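Local coordinates for sialidase domain-containing protein (Dyadobacter fermentans, PDB 5HX0), which is of unknown function but has a sialidase-like beta-propeller fold, so it may recognise or process glycans, at residues V99-K102 with T108-P111; Y384-V387 with P391-I394; A256-V261 with T302-M307. All blocks are in the same frame, centred on the assembly; numbering follows the deposited sequence.

The three contacts sample different places in a propeller of four-stranded antiparallel sheets. Interaction 2 is buried and lies within one blade, between strands 378-385 and 393-401; backbone bonds and a water join it, and a ring N-H braces the turn side. Interaction 1, at the surface of the blade containing strands 56-65 to 114-117, ties strand 97-103 to its following loop through a threonine hydroxyl and a tryptophan. Their centres are 15 Å apart, and both reach strand 42-51, through W109 and I394. Interaction 3, partly buried and about 38 Å from interaction 1 between centres, instead spans two successive blades and has no direct hydrogen bond, a water doing the bridging.

Interaction 1: V99-K102 with T108-P111; sequences VSVK and TWTP
K102, on strand 97-103, and T110, in the loop that follows, are joined backbone to backbone by T110 N to K102 O at 2.9 Å (160° at the hydrogen). The return half of the pair is made by a side chain: K102 N donates to T110 OG1 over 2.9 Å. The hydroxyl reaches it because the first torsion of T110, 53°, sets OG1 between its own N and carbonyl carbon. K102 O also receives the CA-H of W109, 3.3 Å from W109 CA. Between these residues the chain turns through a segment resembling the Asp box of sialidases, in which D105 OD1 accepts from T108 N and S103 OG meets T108 O; W109 would be its aromatic end. V101 divides its methyls between the two loop residues. V101 CG2 touches the benzo part of the indole at W109 CE3, 3.6 Å away, the two side chains crossing nearly at right angles. V101 CG1 lies 3.4 Å from T110 O. I50 of strand 42-51 packs on both V101 and W109. K102 directs its extended chain away from the loop, and its NZ forms a salt bridge with E114.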
loop_
_atom_site.group_PDB
_atom_site.type_symbol
_atom_site.label_atom_id
_atom_site.label_comp_id
_atom_site.label_asym_id
_atom_site.label_seq_id
_atom_site.Cartn_x
_atom_site.Cartn_y
_atom_site.Cartn_z
ATOM N N VAL A 99 -8.206 4.204 -2.215
ATOM C CA VAL A 99 -7.715 5.380 -2.930
ATOM C C VAL A 99 -8.869 6.350 -3.164
ATOM O O VAL A 99 -10.038 6.027 -2.945
ATOM C CB VAL A 99 -7.041 5.000 -4.273
ATOM C CG1 VAL A 99 -5.874 4.032 -4.044
ATOM C CG2 VAL A 99 -8.032 4.393 -5.217
ATOM N N SER A 100 -8.533 7.548 -3.647
ATOM C CA SER A 100 -9.553 8.558 -3.909
ATOM C C SER A 100 -9.246 9.351 -5.171
ATOM O O SER A 100 -8.084 9.503 -5.564
ATOM C CB SER A 100 -9.687 9.557 -2.738
ATOM O OG SER A 100 -8.488 10.302 -2.616
ATOM N N VAL A 101 -10.311 9.887 -5.782
ATOM C CA VAL A 101 -10.199 10.946 -6.777
ATOM C C VAL A 101 -11.112 12.068 -6.313
ATOM O O VAL A 101 -11.968 11.878 -5.444
ATOM C CB VAL A 101 -10.554 10.493 -8.222
ATOM C CG1 VAL A 101 -9.467 9.516 -8.771
ATOM C CG2 VAL A 101 -11.931 9.843 -8.260
ATOM N N LYS A 102 -10.894 13.266 -6.878
ATOM C CA LYS A 102 -11.532 14.491 -6.389
ATOM C C LYS A 102 -12.093 15.310 -7.547
ATOM O O LYS A 102 -11.638 15.202 -8.690
ATOM C CB LYS A 102 -10.534 15.360 -5.594
ATOM C CG LYS A 102 -9.988 14.669 -4.355
ATOM C CD LYS A 102 -8.860 15.483 -3.692
ATOM C CE LYS A 102 -8.573 14.892 -2.290
ATOM N NZ LYS A 102 -7.338 15.390 -1.606
ATOM N N THR A 108 -15.700 16.719 -13.716
ATOM C CA THR A 108 -14.267 16.692 -13.973
ATOM C C THR A 108 -13.549 16.106 -12.762
ATOM O O THR A 108 -13.665 16.644 -11.662
ATOM C CB THR A 108 -13.796 18.122 -14.242
ATOM O OG1 THR A 108 -14.517 18.603 -15.381
ATOM C CG2 THR A 108 -12.296 18.155 -14.527
ATOM N N TRP A 109 -12.785 15.033 -12.968
ATOM C CA TRP A 109 -12.169 14.316 -11.860
ATOM C C TRP A 109 -10.655 14.284 -12.004
ATOM O O TRP A 109 -10.131 14.172 -13.113
ATOM C CB TRP A 109 -12.715 12.891 -11.778
ATOM C CG TRP A 109 -14.156 12.922 -11.406
ATOM C CD1 TRP A 109 -15.215 13.081 -12.244
ATOM C CD2 TRP A 109 -14.685 12.860 -10.084
ATOM N NE1 TRP A 109 -16.380 13.094 -11.521
ATOM C CE2 TRP A 109 -16.081 12.965 -10.189
ATOM C CE3 TRP A 109 -14.110 12.695 -8.817
ATOM C CZ2 TRP A 109 -16.927 12.917 -9.073
ATOM C CZ3 TRP A 109 -14.947 12.656 -7.709
ATOM C CH2 TRP A 109 -16.338 12.767 -7.844
ATOM N N THR A 110 -9.958 14.340 -10.865
ATOM C CA THR A 110 -8.501 14.196 -10.888
ATOM C C THR A 110 -8.124 12.850 -11.506
ATOM O O THR A 110 -8.757 11.825 -11.205
ATOM C CB THR A 110 -7.916 14.308 -9.481
ATOM O OG1 THR A 110 -8.589 13.384 -8.612
ATOM C CG2 THR A 110 -8.074 15.738 -8.951
ATOM N N PRO A 111 -7.100 12.811 -12.396
ATOM C CA PRO A 111 -6.795 11.568 -13.120
ATOM C C PRO A 111 -6.022 10.535 -12.320
ATOM O O PRO A 111 -6.161 9.343 -12.598
ATOM C CB PRO A 111 -5.964 12.054 -14.328
ATOM C CG PRO A 111 -5.346 13.342 -13.861
ATOM C CD PRO A 111 -6.389 13.979 -12.964
#

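Interaction 2: Y384-V387 with P391-I394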
loop_
_atom_site.group_PDB
_atom_site.type_symbol
_atom_site.label_atom_id
_atom_site.label_comp_id
_atom_site.label_asym_id
_atom_site.label_seq_id
_atom_site.Cartn_x
_atom_site.Cartn_y
_atom_site.Cartn_z
ATOM N N TYR A 384 -19.788 1.761 -9.181
ATOM C CA TYR A 384 -18.815 1.187 -10.094
ATOM C C TYR A 384 -19.562 0.384 -11.147
ATOM O O TYR A 384 -20.752 0.059 -10.999
ATOM C CB TYR A 384 -17.719 0.357 -9.380
ATOM C CG TYR A 384 -18.056 -1.089 -9.033
ATOM C CD1 TYR A 384 -18.913 -1.385 -7.979
ATOM C CD2 TYR A 384 -17.467 -2.160 -9.731
ATOM C CE1 TYR A 384 -19.213 -2.721 -7.629
ATOM C CE2 TYR A 384 -17.769 -3.507 -9.393
ATOM C CZ TYR A 384 -18.644 -3.768 -8.330
ATOM O OH TYR A 384 -18.961 -5.080 -7.973
ATOM N N PHE A 385 -18.882 0.156 -12.266
ATOM C CA PHE A 385 -19.610 -0.245 -13.460
ATOM C C PHE A 385 -18.683 -0.999 -14.398
ATOM O O PHE A 385 -17.457 -0.956 -14.266
ATOM C CB PHE A 385 -20.216 0.970 -14.184
ATOM C CG PHE A 385 -21.508 0.656 -14.878
ATOM C CD1 PHE A 385 -22.654 0.429 -14.135
ATOM C CD2 PHE A 385 -21.574 0.584 -16.271
ATOM C CE1 PHE A 385 -23.868 0.133 -14.756
ATOM C CE2 PHE A 385 -22.759 0.282 -16.909
ATOM C CZ PHE A 385 -23.917 0.048 -16.158
ATOM N N ASN A 386 -19.295 -1.709 -15.341
ATOM C CA ASN A 386 -18.585 -2.278 -16.476
ATOM C C ASN A 386 -19.584 -2.382 -17.619
ATOM O O ASN A 386 -20.769 -2.656 -17.395
ATOM C CB ASN A 386 -17.975 -3.664 -16.210
ATOM C CG ASN A 386 -19.025 -4.761 -16.152
ATOM O OD1 ASN A 386 -19.351 -5.377 -17.170
ATOM N ND2 ASN A 386 -19.591 -4.991 -14.954
ATOM N N VAL A 387 -19.092 -2.131 -18.826
ATOM C CA VAL A 387 -19.819 -2.396 -20.069
ATOM C C VAL A 387 -19.183 -3.625 -20.720
ATOM O O VAL A 387 -18.086 -4.036 -20.308
ATOM C CB VAL A 387 -19.789 -1.168 -20.997
ATOM C CG1 VAL A 387 -20.497 0.005 -20.365
ATOM C CG2 VAL A 387 -18.359 -0.792 -21.364
ATOM N N PRO A 391 -13.327 -2.799 -18.401
ATOM C CA PRO A 391 -12.891 -2.987 -17.008
ATOM C C PRO A 391 -13.897 -2.467 -15.982
ATOM O O PRO A 391 -14.793 -1.673 -16.279
ATOM C CB PRO A 391 -11.614 -2.150 -16.945
ATOM C CG PRO A 391 -11.899 -1.006 -17.920
ATOM C CD PRO A 391 -12.707 -1.622 -19.039
ATOM N N GLN A 392 -13.717 -2.916 -14.740
ATOM C CA GLN A 392 -14.456 -2.338 -13.622
ATOM C C GLN A 392 -13.923 -0.930 -13.345
ATOM O O GLN A 392 -12.733 -0.750 -13.063
ATOM C CB GLN A 392 -14.318 -3.222 -12.382
ATOM C CG GLN A 392 -15.374 -4.313 -12.270
ATOM C CD GLN A 392 -15.303 -5.330 -13.400
ATOM O OE1 GLN A 392 -14.223 -5.656 -13.886
ATOM N NE2 GLN A 392 -16.461 -5.834 -13.828
ATOM N N HIS A 393 -14.795 0.070 -13.447
ATOM C CA HIS A 393 -14.403 1.467 -13.295
ATOM C C HIS A 393 -15.436 2.188 -12.429
ATOM O O HIS A 393 -16.550 1.692 -12.202
ATOM C CB HIS A 393 -14.254 2.147 -14.679
ATOM C CG HIS A 393 -15.519 2.186 -15.490
ATOM N ND1 HIS A 393 -15.983 1.105 -16.212
ATOM C CD2 HIS A 393 -16.414 3.182 -15.692
ATOM C CE1 HIS A 393 -17.111 1.433 -16.820
ATOM N NE2 HIS A 393 -17.406 2.683 -16.505
ATOM N N ILE A 394 -15.072 3.375 -11.947
ATOM C CA ILE A 394 -16.019 4.236 -11.236
ATOM C C ILE A 394 -16.747 5.117 -12.252
ATOM O O ILE A 394 -16.129 5.720 -13.131
ATOM C CB ILE A 394 -15.303 5.100 -10.182
ATOM C CG1 ILE A 394 -14.269 4.252 -9.387
ATOM C CG2 ILE A 394 -16.346 5.794 -9.262
ATOM C CD1 ILE A 394 -14.882 3.016 -8.680
HETATM O O HOH W 1 -16.322 -1.144 -18.536
#
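The Y384 ring meets Q392 edge-on: Q392 CG lies in the ring plane, 3.8 Å from Y384 CE2, and the two side chains run the same way, with ring and amide planes 61° apart. F60 packs against the tyrosine in an edge-to-face arrangement, and Y384 OH bonds to D365 OD1. The imidazole of H393 is held at its edge, where ND1 donates to P391 O at 3.0 Å, almost in the ring plane and nearly straight (174° at the hydrogen). With chi1 at 62° the ring leans across toward F385, ND1 reaching back to that carbonyl, a bond that fixes the ring's rotation. Its far side, H393 NE2, lies 4.0 Å from F385 CB, while the phenyl group of F385 leads away to a cation-pi contact with R358.

N386 and Q392 also lie alongside each other. Their amide nitrogens, N386 ND2 and Q392 NE2, are both donors and do not bond to one another; each instead donates to D365 O, so one carbonyl gathers both amides. Backbone hydrogen bonds across the segments are confined to F385 and H393: F385 N to H393 O at 2.8 Å and H393 N to F385 O at 3.0 Å. Beyond this pair the chains part, and a water spans them, accepting from V387 N at 3.0 Å and donating to P391 O, which therefore serves both the imidazole and the water. At the other end Y384 and I394 form the adjoining non-hydrogen-bonded pair, and Y384 CB touches I394 CD1, on the side of the sheet away from F385 and H393. This is the turn end of an antiparallel beta hairpin in the blade that strand 42-51 completes beside strand 393-401, the N- and C-terminal closure of a beta-propeller.

Interaction 3: A256-V261 with T302-M307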
loop_
_atom_site.group_PDB
_atom_site.type_symbol
_atom_site.label_atom_id
_atom_site.label_comp_id
_atom_site.label_asym_id
_atom_site.label_seq_id
_atom_site.Cartn_x
_atom_site.Cartn_y
_atom_site.Cartn_z
ATOM N N ALA A 256 -31.532 -6.877 12.249
ATOM C CA ALA A 256 -32.262 -7.836 11.427
ATOM C C ALA A 256 -31.599 -9.190 11.600
ATOM O O ALA A 256 -30.397 -9.329 11.350
ATOM C CB ALA A 256 -32.279 -7.434 9.947
ATOM N N VAL A 257 -32.377 -10.168 12.060
ATOM C CA VAL A 257 -31.906 -11.530 12.313
ATOM C C VAL A 257 -33.002 -12.486 11.863
ATOM O O VAL A 257 -34.189 -12.253 12.121
ATOM C CB VAL A 257 -31.575 -11.774 13.806
ATOM C CG1 VAL A 257 -30.893 -13.117 13.993
ATOM C CG2 VAL A 257 -30.723 -10.658 14.382
ATOM N N ASP A 258 -32.610 -13.561 11.185
ATOM C CA ASP A 258 -33.565 -14.576 10.770
ATOM C C ASP A 258 -32.909 -15.942 10.868
ATOM O O ASP A 258 -31.690 -16.062 10.778
ATOM C CB ASP A 258 -34.053 -14.355 9.340
ATOM C CG ASP A 258 -35.216 -15.256 8.988
ATOM O OD1 ASP A 258 -36.289 -15.067 9.580
ATOM O OD2 ASP A 258 -35.057 -16.155 8.145
ATOM N N GLU A 259 -33.737 -16.981 11.017
ATOM C CA GLU A 259 -33.198 -18.338 11.096
ATOM C C GLU A 259 -32.573 -18.779 9.782
ATOM O O GLU A 259 -31.623 -19.568 9.790
ATOM C CB GLU A 259 -34.288 -19.336 11.501
ATOM C CG GLU A 259 -34.683 -19.272 12.963
ATOM C CD GLU A 259 -33.505 -19.498 13.895
ATOM O OE1 GLU A 259 -32.622 -20.323 13.562
ATOM O OE2 GLU A 259 -33.460 -18.844 14.961
ATOM N N LYS A 260 -33.091 -18.305 8.654
ATOM C CA LYS A 260 -32.574 -18.728 7.356
ATOM C C LYS A 260 -32.006 -17.594 6.523
ATOM O O LYS A 260 -30.971 -17.768 5.888
ATOM C CB LYS A 260 -33.674 -19.437 6.550
ATOM C CG LYS A 260 -34.027 -20.805 7.106
ATOM C CD LYS A 260 -35.065 -21.517 6.263
ATOM C CE LYS A 260 -35.602 -22.737 7.000
ATOM N NZ LYS A 260 -36.196 -22.379 8.329
ATOM N N VAL A 261 -32.667 -16.445 6.494
ATOM C CA VAL A 261 -32.260 -15.343 5.628
ATOM C C VAL A 261 -31.070 -14.616 6.255
ATOM O O VAL A 261 -31.063 -14.343 7.463
ATOM C CB VAL A 261 -33.443 -14.393 5.403
ATOM C CG1 VAL A 261 -33.035 -13.200 4.573
ATOM C CG2 VAL A 261 -34.625 -15.145 4.743
ATOM N N THR A 302 -38.092 -3.045 15.355
ATOM C CA THR A 302 -39.245 -3.861 15.011
ATOM C C THR A 302 -38.863 -4.839 13.895
ATOM O O THR A 302 -37.746 -4.824 13.372
ATOM C CB THR A 302 -40.426 -2.979 14.611
ATOM O OG1 THR A 302 -40.049 -2.130 13.528
ATOM C CG2 THR A 302 -40.888 -2.121 15.773
ATOM N N ALA A 303 -39.801 -5.715 13.539
ATOM C CA ALA A 303 -39.495 -6.800 12.609
ATOM C C ALA A 303 -39.053 -6.259 11.254
ATOM O O ALA A 303 -39.578 -5.251 10.766
ATOM C CB ALA A 303 -40.720 -7.700 12.438
ATOM N N TRP A 304 -38.081 -6.928 10.635
ATOM C CA TRP A 304 -37.654 -6.483 9.308
ATOM C C TRP A 304 -38.753 -6.787 8.286
ATOM O O TRP A 304 -39.540 -7.722 8.454
ATOM C CB TRP A 304 -36.327 -7.148 8.908
ATOM C CG TRP A 304 -36.374 -8.654 8.930
ATOM C CD1 TRP A 304 -36.107 -9.482 10.005
ATOM C CD2 TRP A 304 -36.731 -9.514 7.847
ATOM N NE1 TRP A 304 -36.268 -10.798 9.640
ATOM C CE2 TRP A 304 -36.658 -10.845 8.324
ATOM C CE3 TRP A 304 -37.107 -9.291 6.518
ATOM C CZ2 TRP A 304 -36.944 -11.946 7.511
ATOM C CZ3 TRP A 304 -37.392 -10.386 5.715
ATOM C CH2 TRP A 304 -37.304 -11.697 6.216
ATOM N N GLU A 305 -38.828 -5.966 7.231
ATOM C CA GLU A 305 -39.847 -6.109 6.184
ATOM C C GLU A 305 -39.202 -6.138 4.807
ATOM O O GLU A 305 -38.206 -5.452 4.564
ATOM C CB GLU A 305 -40.844 -4.939 6.149
ATOM C CG GLU A 305 -41.594 -4.618 7.407
ATOM C CD GLU A 305 -42.434 -3.346 7.237
ATOM O OE1 GLU A 305 -42.924 -3.101 6.110
ATOM O OE2 GLU A 305 -42.588 -2.586 8.219
ATOM N N LYS A 306 -39.825 -6.863 3.880
ATOM C CA LYS A 306 -39.476 -6.693 2.468
ATOM C C LYS A 306 -39.975 -5.340 1.970
ATOM O O LYS A 306 -41.129 -4.959 2.219
ATOM C CB LYS A 306 -40.088 -7.806 1.615
ATOM C CG LYS A 306 -39.680 -9.209 2.001
ATOM C CD LYS A 306 -40.397 -10.212 1.134
ATOM C CE LYS A 306 -40.893 -11.363 1.981
ATOM N NZ LYS A 306 -41.642 -12.335 1.166
HETATM N N MSE A 307 -39.126 -4.623 1.249
HETATM C CA MSE A 307 -39.565 -3.358 0.661
HETATM C C MSE A 307 -40.389 -3.553 -0.605
HETATM O O MSE A 307 -41.115 -2.644 -1.020
HETATM C CB MSE A 307 -38.364 -2.453 0.390
HETATM C CG MSE A 307 -37.868 -1.843 1.684
HETATM SE SE MSE A 307 -36.724 -0.295 1.385
HETATM C CE MSE A 307 -35.195 -1.328 0.830
HETATM O O HOH W 2 -36.846 -13.004 11.286
#
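D258 OD2, on the carboxylate that meets the indole of W304, accepts two backbone N-H groups: V261 N at 2.9 Å, almost straight (177° at the hydrogen) and on the anti lone pair, and K260 N at 3.0 Å, which comes from above the carboxylate plane. The bond from K260 N closes an Asx turn, that from V261 N extends it to an Asx motif, and together they hold the loop 258-261 folded round the side chain. With D258 CG anti to the backbone N (chi1 -170°), the carboxylate is carried out to the indole edge. There D258 OD1 accepts a hydrogen bond from a water 2.7 Å away. The same water donates to V257 O and accepts from W304 NE1 at 2.8 Å, so the indole N-H reaches the loop through a solvent molecule, with V257 O itself 3.5 Å from W304 NE1.

D258 OD1 lies in the ring plane, 3.8 Å from W304 CZ2, with carboxylate and ring 85° apart, close to perpendicular. At the other end of the side chain, A256 CB rests 4.2 Å from W304 CB. F263 packs edge-to-face with the tryptophan and also touches A256 and D258. The partners belong to successive propeller blades: A256-V261 links strand 250-256 to strand 262-270, and W304 directly precedes strand 305-307, the outermost of the next blade. With no direct hydrogen bond, the blades meet across these two segments through the indole edge, one apolar touch and a three-partner water, and the bonds to OD2 and the water probably favour a charged carboxylate on D258.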